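Local coordinates for protein AT-less polyketide synthase (Streptomyces platensis subsp. rosaceus, PDB 4TKT) that probably catalyses decarboxylative carbon-carbon condensation that extends the growing polyketide chain, as a ketosynthase domain of the isomigrastatin assembly line, at residues I38-A43 with Y63-G68; Q143-E148 with S216-K221; D71-F76 with R611-D616; F349-S354 with V404-A409. One frame throughout, in Å; residues are numbered along the deposited sequence.

Contact 1: I38-A43 with Y63-G68; sequences ITEIPA and YSKWGG
Ile-38 meets the other segment with two branches. CG1 stands anti to the carbonyl carbon (chi1 -61°) and carries the methyl CD1 to 3.7 Å from Gly-68 N; Ile-38 CG2 lies 3.9 Å from Trp-66 CB, the two side chains crossing at about a right angle. Thr-39 forms a hydrogen-bonded antiparallel pair with Gly-67: Thr-39 N donates to Gly-67 O at 3.1 Å along a nearly straight line (174° at the hydrogen), and Gly-67 N returns a 2.8 Å bond to Thr-39 O. These bonds define a short two-stranded antiparallel ribbon, strands 39-40 and 66-67, separate from the large mixed sheet of this thiolase-type ketosynthase fold. Glu-40 occupies the non-hydrogen-bonded position, its CA 4.2 Å from Trp-66 CA. Its extended chain runs alongside that of Lys-65, bringing Glu-40 OE2 to 3.3 Å from Lys-65 NZ in a salt bridge whose hydrogen bond is weak. Lys-65 has a second partner, Tyr-52, in a cation-pi contact, and its CG covers the centre of one indole face of Trp-66. Ile-41 N donates to Lys-65 O at 3.0 Å, from above the carbonyl plane, and Ile-41 CG1 packs against that same oxygen.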
loop_
_atom_site.group_PDB
_atom_site.type_symbol
_atom_site.label_atom_id
_atom_site.label_comp_id
_atom_site.label_asym_id
_atom_site.label_seq_id
_atom_site.Cartn_x
_atom_site.Cartn_y
_atom_site.Cartn_z
ATOM N N ILE A 38 1.416 -8.197 -16.630
ATOM C CA ILE A 38 1.309 -9.648 -16.519
ATOM C C ILE A 38 2.428 -10.349 -17.284
ATOM O O ILE A 38 2.721 -10.010 -18.432
ATOM C CB ILE A 38 -0.055 -10.153 -17.025
ATOM C CG1 ILE A 38 -1.182 -9.555 -16.183
ATOM C CG2 ILE A 38 -0.118 -11.672 -16.973
ATOM C CD1 ILE A 38 -1.040 -9.831 -14.700
ATOM N N THR A 39 3.060 -11.319 -16.633
ATOM C CA THR A 39 4.145 -12.081 -17.238
ATOM C C THR A 39 3.949 -13.571 -16.995
ATOM O O THR A 39 3.048 -13.975 -16.263
ATOM C CB THR A 39 5.515 -11.660 -16.676
ATOM O OG1 THR A 39 5.513 -11.813 -15.250
ATOM C CG2 THR A 39 5.817 -10.212 -17.025
ATOM N N GLU A 40 4.797 -14.386 -17.614
ATOM C CA GLU A 40 4.787 -15.817 -17.356
ATOM C C GLU A 40 5.456 -16.099 -16.021
ATOM O O GLU A 40 6.170 -15.247 -15.492
ATOM C CB GLU A 40 5.490 -16.587 -18.473
ATOM C CG GLU A 40 4.726 -16.609 -19.783
ATOM C CD GLU A 40 5.244 -17.663 -20.740
ATOM O OE1 GLU A 40 6.146 -18.434 -20.343
ATOM O OE2 GLU A 40 4.750 -17.724 -21.886
ATOM N N ILE A 41 5.214 -17.289 -15.480
ATOM C CA ILE A 41 5.821 -17.699 -14.219
ATOM C C ILE A 41 7.340 -17.587 -14.291
ATOM O O ILE A 41 7.968 -18.204 -15.150
ATOM C CB ILE A 41 5.454 -19.150 -13.852
ATOM C CG1 ILE A 41 3.960 -19.408 -14.054
ATOM C CG2 ILE A 41 5.877 -19.461 -12.421
ATOM C CD1 ILE A 41 3.084 -18.744 -13.028
ATOM N N PRO A 42 7.933 -16.786 -13.392
ATOM C CA PRO A 42 9.389 -16.628 -13.337
ATOM C C PRO A 42 10.079 -17.957 -13.066
ATOM O O PRO A 42 9.683 -18.666 -12.143
ATOM C CB PRO A 42 9.597 -15.655 -12.173
ATOM C CG PRO A 42 8.304 -14.935 -12.044
ATOM C CD PRO A 42 7.252 -15.939 -12.401
ATOM N N ALA A 43 11.093 -18.276 -13.864
ATOM C CA ALA A 43 11.790 -19.557 -13.773
ATOM C C ALA A 43 12.370 -19.826 -12.385
ATOM O O ALA A 43 12.540 -20.980 -11.992
ATOM C CB ALA A 43 12.893 -19.622 -14.818
ATOM N N TYR A 63 -3.610 -25.095 -16.701
ATOM C CA TYR A 63 -3.593 -24.494 -18.029
ATOM C C TYR A 63 -3.229 -23.015 -17.966
ATOM O O TYR A 63 -3.188 -22.329 -18.988
ATOM C CB TYR A 63 -4.946 -24.686 -18.721
ATOM C CG TYR A 63 -6.111 -24.097 -17.966
ATOM C CD1 TYR A 63 -6.714 -24.792 -16.925
ATOM C CD2 TYR A 63 -6.614 -22.848 -18.299
ATOM C CE1 TYR A 63 -7.779 -24.254 -16.230
ATOM C CE2 TYR A 63 -7.676 -22.303 -17.613
ATOM C CZ TYR A 63 -8.256 -23.009 -16.580
ATOM O OH TYR A 63 -9.317 -22.459 -15.898
ATOM N N SER A 64 -2.961 -22.531 -16.759
ATOM C CA SER A 64 -2.502 -21.161 -16.569
ATOM C C SER A 64 -1.002 -21.136 -16.321
ATOM O O SER A 64 -0.478 -21.955 -15.566
ATOM C CB SER A 64 -3.235 -20.499 -15.403
ATOM O OG SER A 64 -2.700 -19.215 -15.136
ATOM N N LYS A 65 -0.312 -20.195 -16.957
ATOM C CA LYS A 65 1.124 -20.042 -16.759
ATOM C C LYS A 65 1.507 -18.571 -16.635
ATOM O O LYS A 65 2.655 -18.195 -16.868
ATOM C CB LYS A 65 1.896 -20.693 -17.907
ATOM C CG LYS A 65 1.594 -20.111 -19.275
ATOM C CD LYS A 65 2.501 -20.718 -20.332
ATOM C CE LYS A 65 2.318 -20.045 -21.681
ATOM N NZ LYS A 65 3.312 -20.533 -22.680
ATOM N N TRP A 66 0.537 -17.745 -16.258
ATOM C CA TRP A 66 0.752 -16.308 -16.152
ATOM C C TRP A 66 0.478 -15.795 -14.744
ATOM O O TRP A 66 -0.142 -16.482 -13.930
ATOM C CB TRP A 66 -0.132 -15.567 -17.155
ATOM C CG TRP A 66 0.050 -16.028 -18.563
ATOM C CD1 TRP A 66 0.950 -15.553 -19.471
ATOM C CD2 TRP A 66 -0.687 -17.059 -19.230
ATOM N NE1 TRP A 66 0.821 -16.224 -20.662
ATOM C CE2 TRP A 66 -0.178 -17.153 -20.541
ATOM C CE3 TRP A 66 -1.725 -17.913 -18.845
ATOM C CZ2 TRP A 66 -0.676 -18.066 -21.470
ATOM C CZ3 TRP A 66 -2.220 -18.817 -19.771
ATOM C CH2 TRP A 66 -1.693 -18.888 -21.067
ATOM N N GLY A 67 0.939 -14.580 -14.466
ATOM C CA GLY A 67 0.681 -13.946 -13.186
ATOM C C GLY A 67 1.272 -12.555 -13.074
ATOM O O GLY A 67 2.150 -12.175 -13.846
ATOM N N GLY A 68 0.774 -11.787 -12.111
ATOM C CA GLY A 68 1.362 -10.503 -11.777
ATOM C C GLY A 68 2.345 -10.732 -10.651
ATOM O O GLY A 68 1.947 -11.042 -9.528
#

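Contact 2: Q143-E148 with S216-K221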
loop_
_atom_site.group_PDB
_atom_site.type_symbol
_atom_site.label_atom_id
_atom_site.label_comp_id
_atom_site.label_asym_id
_atom_site.label_seq_id
_atom_site.Cartn_x
_atom_site.Cartn_y
_atom_site.Cartn_z
ATOM N N GLN A 143 4.753 -22.555 4.177
ATOM C CA GLN A 143 4.580 -23.749 4.996
ATOM C C GLN A 143 4.719 -25.077 4.235
ATOM O O GLN A 143 5.301 -26.037 4.743
ATOM C CB GLN A 143 3.200 -23.671 5.645
ATOM C CG GLN A 143 2.992 -24.527 6.863
ATOM C CD GLN A 143 1.607 -24.334 7.436
ATOM O OE1 GLN A 143 0.753 -23.702 6.812
ATOM N NE2 GLN A 143 1.375 -24.868 8.630
ATOM N N LEU A 144 4.178 -25.125 3.020
ATOM C CA LEU A 144 4.143 -26.356 2.234
ATOM C C LEU A 144 5.533 -26.847 1.849
ATOM O O LEU A 144 5.765 -28.050 1.728
ATOM C CB LEU A 144 3.301 -26.149 0.975
ATOM C CG LEU A 144 1.843 -25.762 1.226
ATOM C CD1 LEU A 144 1.183 -25.297 -0.054
ATOM C CD2 LEU A 144 1.091 -26.938 1.818
ATOM N N TYR A 145 6.455 -25.913 1.650
ATOM C CA TYR A 145 7.818 -26.265 1.278
ATOM C C TYR A 145 8.482 -27.090 2.372
ATOM O O TYR A 145 9.159 -28.080 2.090
ATOM C CB TYR A 145 8.635 -25.005 0.982
ATOM C CG TYR A 145 8.388 -24.447 -0.400
ATOM C CD1 TYR A 145 8.466 -25.263 -1.521
ATOM C CD2 TYR A 145 8.057 -23.114 -0.584
ATOM C CE1 TYR A 145 8.237 -24.762 -2.789
ATOM C CE2 TYR A 145 7.825 -22.606 -1.848
ATOM C CZ TYR A 145 7.916 -23.434 -2.945
ATOM O OH TYR A 145 7.685 -22.932 -4.205
ATOM N N GLY A 146 8.268 -26.687 3.622
ATOM C CA GLY A 146 8.841 -27.387 4.756
ATOM C C GLY A 146 8.353 -28.819 4.865
ATOM O O GLY A 146 9.106 -29.716 5.239
ATOM N N ALA A 147 7.084 -29.031 4.530
ATOM C CA ALA A 147 6.494 -30.362 4.571
ATOM C C ALA A 147 7.027 -31.227 3.434
ATOM O O ALA A 147 7.286 -32.419 3.615
ATOM C CB ALA A 147 4.976 -30.273 4.505
ATOM N N GLU A 148 7.182 -30.618 2.262
ATOM C CA GLU A 148 7.702 -31.321 1.094
ATOM C C GLU A 148 9.145 -31.736 1.327
ATOM O O GLU A 148 9.598 -32.763 0.829
ATOM C CB GLU A 148 7.600 -30.447 -0.157
ATOM C CG GLU A 148 6.173 -30.180 -0.609
ATOM C CD GLU A 148 6.090 -29.181 -1.748
ATOM O OE1 GLU A 148 7.109 -28.521 -2.043
ATOM O OE2 GLU A 148 5.004 -29.058 -2.350
ATOM N N SER A 216 2.582 -15.357 -4.491
ATOM C CA SER A 216 2.449 -16.645 -5.158
ATOM C C SER A 216 3.771 -17.396 -5.091
ATOM O O SER A 216 4.543 -17.398 -6.049
ATOM C CB SER A 216 2.011 -16.464 -6.614
ATOM O OG SER A 216 0.749 -15.823 -6.698
ATOM N N VAL A 217 4.026 -18.041 -3.959
ATOM C CA VAL A 217 5.333 -18.634 -3.700
ATOM C C VAL A 217 5.384 -20.132 -3.996
ATOM O O VAL A 217 6.451 -20.743 -3.954
ATOM C CB VAL A 217 5.756 -18.405 -2.238
ATOM C CG1 VAL A 217 5.557 -16.945 -1.855
ATOM C CG2 VAL A 217 4.956 -19.296 -1.319
ATOM N N HIS A 218 4.233 -20.717 -4.304
ATOM C CA HIS A 218 4.124 -22.164 -4.457
ATOM C C HIS A 218 3.240 -22.521 -5.658
ATOM O O HIS A 218 2.259 -21.833 -5.937
ATOM C CB HIS A 218 3.571 -22.772 -3.166
ATOM C CG HIS A 218 3.744 -24.254 -3.063
ATOM N ND1 HIS A 218 2.786 -25.147 -3.494
ATOM C CD2 HIS A 218 4.757 -25.001 -2.566
ATOM C CE1 HIS A 218 3.204 -26.380 -3.270
ATOM N NE2 HIS A 218 4.397 -26.319 -2.708
ATOM N N PRO A 219 3.590 -23.594 -6.382
ATOM C CA PRO A 219 2.815 -23.981 -7.567
ATOM C C PRO A 219 1.405 -24.486 -7.244
ATOM O O PRO A 219 0.555 -24.528 -8.135
ATOM C CB PRO A 219 3.662 -25.096 -8.190
ATOM C CG PRO A 219 4.488 -25.622 -7.066
ATOM C CD PRO A 219 4.785 -24.437 -6.205
ATOM N N GLY A 220 1.167 -24.854 -5.989
ATOM C CA GLY A 220 -0.114 -25.395 -5.569
ATOM C C GLY A 220 -1.310 -24.546 -5.954
ATOM O O GLY A 220 -2.333 -25.068 -6.400
ATOM N N LYS A 221 -1.177 -23.233 -5.787
ATOM C CA LYS A 221 -2.249 -22.303 -6.123
ATOM C C LYS A 221 -2.661 -22.437 -7.583
ATOM O O LYS A 221 -3.836 -22.317 -7.922
ATOM C CB LYS A 221 -1.819 -20.866 -5.835
ATOM C CG LYS A 221 -2.874 -19.825 -6.165
ATOM C CD LYS A 221 -2.293 -18.419 -6.174
ATOM C CE LYS A 221 -1.755 -18.022 -4.809
ATOM N NZ LYS A 221 -1.239 -16.625 -4.806
#
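His-218, its CG anti to the backbone N (chi1 -165°), extends its imidazole toward the helix carrying Tyr-145 and Glu-148 and has a partner at each ring nitrogen. On the helix side, His-218 NE2 donates to Glu-148 OE2 at 2.8 Å; the oxygen lies in the imidazole plane, whereas the nitrogen approaches from above the carboxylate plane, 42° out of it. At the other nitrogen, His-218 ND1 accepts from Gly-220 N at 3.0 Å, the donor tilted from the ring plane. Donor and acceptor roles are thus divided between NE2 and ND1, which is consistent with a neutral ring protonated on NE2, and the nearby carboxylate would tend to polarise it. Both bonds restrict rotation of the ring. One face takes Leu-144 CD1, 3.9 Å from the ring centroid in a CH-pi contact, and the opposite face takes Pro-219 CD. The imidazole edge is directed at the face of the Tyr-145 ring, with His-218 CD2 3.5 Å from Tyr-145 CE1: an edge-to-face pair, planes at 61°. Tyr-145 OH donates to Val-217 O in the carbonyl plane; the modelled 2.5 Å is short and doubtful in detail. A leucine in place of His-218 would probably leave the carboxylate of Glu-148 and the N-H of Gly-220 without these mates. Lys-221 NZ donates to Ser-216 OG at 2.9 Å and also to Leu-215 O. The whole is a His-carboxylate pair joined to a side-chain capping bond, tying helix 142-151 to the turn that leads from strand 208-214 into helix 220-227 of the ketosynthase fold.

Contact 3: D71-F76 with R611-D616; sequences DGIDEF and RYWYTD
Glu-75 and Arg-611 form an antiparallel, non-hydrogen-bonded pair, their CA atoms 4.4 Å apart, and Tyr-612 N donates to Asp-74 O at 2.8 Å (163° at the hydrogen). This small, weakly bonded two-stranded ribbon, 75-76 with 610-611, lays the C-terminal tail back on the ketosynthase, consistent with the returning linker of modular polyketide synthases, which ends in an aromatic-rich Arg-Tyr-Trp motif. Asp-74 does most of the side-chain work. Its CG is placed between the backbone N and the carbonyl carbon (chi1 57°), which sets OD2 over the centre of one face of the Arg-611 guanidinium. Carboxylate and guanidinium planes stand 88° apart, and Asp-74 OD2 lies 3.3 Å from Arg-611 NE; the salt bridge therefore rests on charge alone, with no N-H directed at the oxygen. Glu-75 salt-bridges Arg-609. Within the type I turn from Gly-72 to Glu-75, Asp-74 CB lies 3.5 Å from Trp-613 CE3, while Gly-72 N and Ile-73 N bind the sulfonate of a MES molecule, probably from the crystallisation liquor. Trp-613 N donates to Asp-616 OD2, an oxygen shared with Ser-89. Phe-76 O sits at the edge of the Tyr-612 ring, in its plane, 3.4 Å from Tyr-612 CE2.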
loop_
_atom_site.group_PDB
_atom_site.type_symbol
_atom_site.label_atom_id
_atom_site.label_comp_id
_atom_site.label_asym_id
_atom_site.label_seq_id
_atom_site.Cartn_x
_atom_site.Cartn_y
_atom_site.Cartn_z
ATOM N N ASP A 71 9.195 -8.595 -7.710
ATOM C CA ASP A 71 10.580 -9.000 -7.916
ATOM C C ASP A 71 11.303 -9.150 -6.585
ATOM O O ASP A 71 11.201 -8.288 -5.711
ATOM C CB ASP A 71 11.318 -7.999 -8.804
ATOM C CG ASP A 71 10.879 -8.076 -10.253
ATOM O OD1 ASP A 71 11.311 -9.015 -10.954
ATOM O OD2 ASP A 71 10.107 -7.198 -10.691
ATOM N N GLY A 72 12.023 -10.258 -6.437
ATOM C CA GLY A 72 12.809 -10.513 -5.245
ATOM C C GLY A 72 11.992 -10.579 -3.970
ATOM O O GLY A 72 12.229 -9.813 -3.037
ATOM N N ILE A 73 11.029 -11.496 -3.925
ATOM C CA ILE A 73 10.196 -11.658 -2.739
ATOM C C ILE A 73 10.956 -12.379 -1.629
ATOM O O ILE A 73 10.462 -12.508 -0.509
ATOM C CB ILE A 73 8.897 -12.431 -3.048
ATOM C CG1 ILE A 73 9.211 -13.867 -3.467
ATOM C CG2 ILE A 73 8.086 -11.720 -4.123
ATOM C CD1 ILE A 73 7.979 -14.707 -3.666
ATOM N N ASP A 74 12.159 -12.849 -1.944
ATOM C CA ASP A 74 13.018 -13.477 -0.949
ATOM C C ASP A 74 14.016 -12.481 -0.364
ATOM O O ASP A 74 14.774 -12.814 0.547
ATOM C CB ASP A 74 13.759 -14.667 -1.556
ATOM C CG ASP A 74 14.585 -14.287 -2.771
ATOM O OD1 ASP A 74 14.311 -13.235 -3.387
ATOM O OD2 ASP A 74 15.506 -15.054 -3.119
ATOM N N GLU A 75 14.012 -11.260 -0.892
ATOM C CA GLU A 75 14.903 -10.213 -0.404
ATOM C C GLU A 75 14.352 -9.608 0.884
ATOM O O GLU A 75 13.156 -9.343 0.989
ATOM C CB GLU A 75 15.096 -9.130 -1.466
ATOM C CG GLU A 75 15.722 -9.638 -2.756
ATOM C CD GLU A 75 15.781 -8.578 -3.837
ATOM O OE1 GLU A 75 15.235 -7.474 -3.620
ATOM O OE2 GLU A 75 16.372 -8.849 -4.905
ATOM N N PHE A 76 15.230 -9.390 1.857
ATOM C CA PHE A 76 14.808 -8.935 3.177
ATOM C C PHE A 76 15.975 -8.336 3.957
ATOM O O PHE A 76 17.131 -8.681 3.721
ATOM C CB PHE A 76 14.189 -10.102 3.955
ATOM C CG PHE A 76 13.535 -9.703 5.248
ATOM C CD1 PHE A 76 12.662 -8.629 5.297
ATOM C CD2 PHE A 76 13.779 -10.418 6.410
ATOM C CE1 PHE A 76 12.055 -8.267 6.485
ATOM C CE2 PHE A 76 13.170 -10.063 7.600
ATOM C CZ PHE A 76 12.308 -8.987 7.638
ATOM N N ARG A 611 19.130 -12.191 0.004
ATOM C CA ARG A 611 18.126 -13.220 -0.244
ATOM C C ARG A 611 18.020 -14.245 0.885
ATOM O O ARG A 611 19.028 -14.764 1.361
ATOM C CB ARG A 611 18.437 -13.933 -1.564
ATOM C CG ARG A 611 18.429 -13.012 -2.782
ATOM C CD ARG A 611 19.154 -13.632 -3.973
ATOM N NE ARG A 611 18.549 -14.889 -4.411
ATOM C CZ ARG A 611 17.687 -14.996 -5.419
ATOM N NH1 ARG A 611 17.322 -13.917 -6.099
ATOM N NH2 ARG A 611 17.190 -16.181 -5.747
ATOM N N TYR A 612 16.790 -14.537 1.301
ATOM C CA TYR A 612 16.536 -15.550 2.320
ATOM C C TYR A 612 15.441 -16.515 1.878
ATOM O O TYR A 612 14.376 -16.096 1.426
ATOM C CB TYR A 612 16.153 -14.894 3.646
ATOM C CG TYR A 612 17.240 -14.016 4.208
ATOM C CD1 TYR A 612 18.240 -14.546 5.013
ATOM C CD2 TYR A 612 17.279 -12.659 3.920
ATOM C CE1 TYR A 612 19.244 -13.747 5.523
ATOM C CE2 TYR A 612 18.276 -11.854 4.423
ATOM C CZ TYR A 612 19.257 -12.400 5.223
ATOM O OH TYR A 612 20.253 -11.597 5.725
ATOM N N TRP A 613 15.710 -17.807 2.013
ATOM C CA TRP A 613 14.754 -18.831 1.617
ATOM C C TRP A 613 14.888 -20.043 2.539
ATOM O O TRP A 613 15.898 -20.199 3.221
ATOM C CB TRP A 613 14.974 -19.222 0.153
ATOM C CG TRP A 613 13.735 -19.692 -0.553
ATOM C CD1 TRP A 613 13.509 -20.932 -1.073
ATOM C CD2 TRP A 613 12.552 -18.925 -0.818
ATOM N NE1 TRP A 613 12.262 -20.986 -1.647
ATOM C CE2 TRP A 613 11.654 -19.767 -1.503
ATOM C CE3 TRP A 613 12.165 -17.611 -0.541
ATOM C CZ2 TRP A 613 10.395 -19.338 -1.915
ATOM C CZ3 TRP A 613 10.915 -17.187 -0.951
ATOM C CH2 TRP A 613 10.046 -18.047 -1.630
ATOM N N TYR A 614 13.873 -20.899 2.559
ATOM C CA TYR A 614 13.823 -22.007 3.512
ATOM C C TYR A 614 14.924 -23.045 3.278
ATOM O O TYR A 614 15.209 -23.864 4.151
ATOM C CB TYR A 614 12.449 -22.687 3.461
ATOM C CG TYR A 614 12.292 -23.642 2.302
ATOM C CD1 TYR A 614 12.023 -23.172 1.023
ATOM C CD2 TYR A 614 12.416 -25.014 2.486
ATOM C CE1 TYR A 614 11.887 -24.042 -0.041
ATOM C CE2 TYR A 614 12.280 -25.890 1.431
ATOM C CZ TYR A 614 12.016 -25.401 0.169
ATOM O OH TYR A 614 11.880 -26.272 -0.885
ATOM N N THR A 615 15.541 -23.014 2.103
ATOM C CA THR A 615 16.572 -23.994 1.773
ATOM C C THR A 615 17.951 -23.563 2.260
ATOM O O THR A 615 18.918 -24.311 2.136
ATOM C CB THR A 615 16.640 -24.256 0.258
ATOM O OG1 THR A 615 16.702 -23.009 -0.441
ATOM C CG2 THR A 615 15.413 -25.013 -0.200
ATOM N N ASP A 616 18.034 -22.356 2.814
ATOM C CA ASP A 616 19.293 -21.836 3.338
ATOM C C ASP A 616 19.878 -22.756 4.411
ATOM O O ASP A 616 19.224 -23.058 5.411
ATOM C CB ASP A 616 19.098 -20.428 3.909
ATOM C CG ASP A 616 18.749 -19.400 2.840
ATOM O OD1 ASP A 616 18.922 -19.699 1.638
ATOM O OD2 ASP A 616 18.305 -18.290 3.208
#

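Contact 4: F349-S354 with V404-A409; sequences FCAIGS and VLQREA
Gln-406 brings the flat group of this contact, a side-chain amide whose oxygen faces Ala-351 and whose nitrogen turns back to its own segment. Gln-406 OE1 lies 3.8 Å from Ala-351 CB, and Glu-408 O lies in the amide plane, accepting from Gln-406 NE2; the modelled 2.5 Å between these two atoms is short and its exact value doubtful. The chain bends at chi2 (62°), which folds the amide back in this way. Cutting Gln-406 back to an alanine would probably leave Glu-408 O without this donor and the turn beyond the strand freer to move. The backbones pair as parallel strands: Val-404 N donates to Cys-350 O at 2.8 Å, Ile-352 N bonds weakly to Val-404 O at 3.4 Å, and Gln-406 N reaches Ile-352 O at 3.0 Å in a nearly straight bond (175° at the hydrogen). Ala-351 and Val-404 lie on one face of the sheet, Ile-352 and Leu-405 on the other, where Ile-352 CG2 meets Leu-405 CD1 at 4.1 Å. That leucine methyl also comes to 3.5 Å from Ile-352 O, beside the bond from Gln-406 N. Strand 403-405 is the outermost on this side of the mixed sheet; strand 350-353 separates it from 317-319, and the beta-alpha-beta crossover from 350-353 to 403-405 includes helix 366-380. Ser-354 OG caps the turn into helix 356-359 by accepting from Lys-356 N.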
loop_
_atom_site.group_PDB
_atom_site.type_symbol
_atom_site.label_atom_id
_atom_site.label_comp_id
_atom_site.label_asym_id
_atom_site.label_seq_id
_atom_site.Cartn_x
_atom_site.Cartn_y
_atom_site.Cartn_z
ATOM N N PHE A 349 -22.767 8.728 -15.903
ATOM C CA PHE A 349 -22.147 9.874 -15.244
ATOM C C PHE A 349 -20.915 9.458 -14.447
ATOM O O PHE A 349 -20.096 10.294 -14.060
ATOM C CB PHE A 349 -23.153 10.574 -14.325
ATOM C CG PHE A 349 -23.713 9.687 -13.245
ATOM C CD1 PHE A 349 -24.878 8.967 -13.457
ATOM C CD2 PHE A 349 -23.079 9.578 -12.017
ATOM C CE1 PHE A 349 -25.398 8.152 -12.465
ATOM C CE2 PHE A 349 -23.591 8.764 -11.023
ATOM C CZ PHE A 349 -24.753 8.051 -11.247
ATOM N N CYS A 350 -20.791 8.157 -14.212
ATOM C CA CYS A 350 -19.738 7.618 -13.362
ATOM C C CYS A 350 -18.737 6.798 -14.170
ATOM O O CYS A 350 -19.119 6.053 -15.068
ATOM C CB CYS A 350 -20.351 6.762 -12.250
ATOM S SG CYS A 350 -19.183 6.116 -11.040
ATOM N N ALA A 351 -17.456 6.945 -13.853
ATOM C CA ALA A 351 -16.421 6.164 -14.515
ATOM C C ALA A 351 -16.261 4.827 -13.809
ATOM O O ALA A 351 -16.531 4.713 -12.613
ATOM C CB ALA A 351 -15.104 6.919 -14.534
ATOM N N ILE A 352 -15.830 3.813 -14.552
ATOM C CA ILE A 352 -15.630 2.493 -13.971
ATOM C C ILE A 352 -14.473 1.766 -14.659
ATOM O O ILE A 352 -14.227 1.948 -15.852
ATOM C CB ILE A 352 -16.928 1.644 -14.048
ATOM C CG1 ILE A 352 -16.829 0.411 -13.145
ATOM C CG2 ILE A 352 -17.262 1.270 -15.489
ATOM C CD1 ILE A 352 -18.125 -0.361 -13.026
ATOM N N GLY A 353 -13.751 0.963 -13.884
ATOM C CA GLY A 353 -12.618 0.210 -14.386
ATOM C C GLY A 353 -12.010 -0.617 -13.272
ATOM O O GLY A 353 -12.447 -0.527 -12.125
ATOM N N SER A 354 -11.007 -1.426 -13.601
ATOM C CA SER A 354 -10.352 -2.261 -12.598
ATOM C C SER A 354 -8.843 -2.334 -12.799
ATOM O O SER A 354 -8.361 -2.510 -13.918
ATOM C CB SER A 354 -10.935 -3.674 -12.610
ATOM O OG SER A 354 -10.312 -4.483 -11.625
ATOM N N VAL A 404 -19.673 4.615 -17.429
ATOM C CA VAL A 404 -18.979 4.635 -18.710
ATOM C C VAL A 404 -17.619 3.971 -18.518
ATOM O O VAL A 404 -16.802 4.438 -17.725
ATOM C CB VAL A 404 -18.788 6.063 -19.253
ATOM C CG1 VAL A 404 -17.859 6.051 -20.456
ATOM C CG2 VAL A 404 -20.127 6.677 -19.618
ATOM N N LEU A 405 -17.387 2.872 -19.230
ATOM C CA LEU A 405 -16.148 2.117 -19.088
ATOM C C LEU A 405 -14.938 2.945 -19.508
ATOM O O LEU A 405 -14.846 3.392 -20.650
ATOM C CB LEU A 405 -16.210 0.828 -19.906
ATOM C CG LEU A 405 -14.994 -0.087 -19.762
ATOM C CD1 LEU A 405 -14.807 -0.485 -18.309
ATOM C CD2 LEU A 405 -15.143 -1.314 -20.644
ATOM N N GLN A 406 -14.012 3.144 -18.576
ATOM C CA GLN A 406 -12.839 3.976 -18.821
ATOM C C GLN A 406 -11.799 3.241 -19.664
ATOM O O GLN A 406 -11.140 2.320 -19.187
ATOM C CB GLN A 406 -12.221 4.425 -17.496
ATOM C CG GLN A 406 -11.275 5.603 -17.627
ATOM C CD GLN A 406 -11.969 6.848 -18.144
ATOM O OE1 GLN A 406 -13.092 7.157 -17.746
ATOM N NE2 GLN A 406 -11.303 7.569 -19.038
ATOM N N ARG A 407 -11.652 3.657 -20.919
ATOM C CA ARG A 407 -10.745 2.977 -21.838
ATOM C C ARG A 407 -9.664 3.910 -22.382
ATOM O O ARG A 407 -8.790 3.487 -23.137
ATOM C CB ARG A 407 -11.535 2.348 -22.988
ATOM C CG ARG A 407 -12.286 1.085 -22.581
ATOM C CD ARG A 407 -13.106 0.511 -23.724
ATOM N NE ARG A 407 -14.416 1.144 -23.842
ATOM C CZ ARG A 407 -15.399 0.683 -24.608
ATOM N NH1 ARG A 407 -15.222 -0.419 -25.325
ATOM N NH2 ARG A 407 -16.560 1.319 -24.655
ATOM N N GLU A 408 -9.722 5.176 -21.988
ATOM C CA GLU A 408 -8.701 6.139 -22.379
ATOM C C GLU A 408 -8.319 7.012 -21.193
ATOM O O GLU A 408 -9.138 7.257 -20.307
ATOM C CB GLU A 408 -9.190 7.008 -23.542
ATOM N N ALA A 409 -7.072 7.467 -21.167
ATOM C CA ALA A 409 -6.649 8.431 -20.163
ATOM C C ALA A 409 -7.447 9.716 -20.348
ATOM O O ALA A 409 -7.621 10.188 -21.470
ATOM C CB ALA A 409 -5.160 8.698 -20.264
#

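How the contacts relate
Contacts 1, 2 and 3 gather in one region of the ketosynthase, whereas contact 4 lies apart at an outer strand of the large mixed sheet, its centre about 38 Å from contact 2's and 39 Å from contact 3's. Contacts 2 and 3, centres 14 Å apart, touch directly: Tyr-145 CB meets Tyr-614 CZ at 3.5 Å, and Val-217 CG1 meets Ile-73 CD1 at 3.8 Å. Contact 1, 16 Å from contact 2 between centres, does not touch it, but its second segment runs on in sequence toward contact 3. Along the chain contact 1 closes first, while contacts 2 and 4 are nested inside the long loop closed by contact 3, so the C-terminal tail returns to the N-terminal part of the fold.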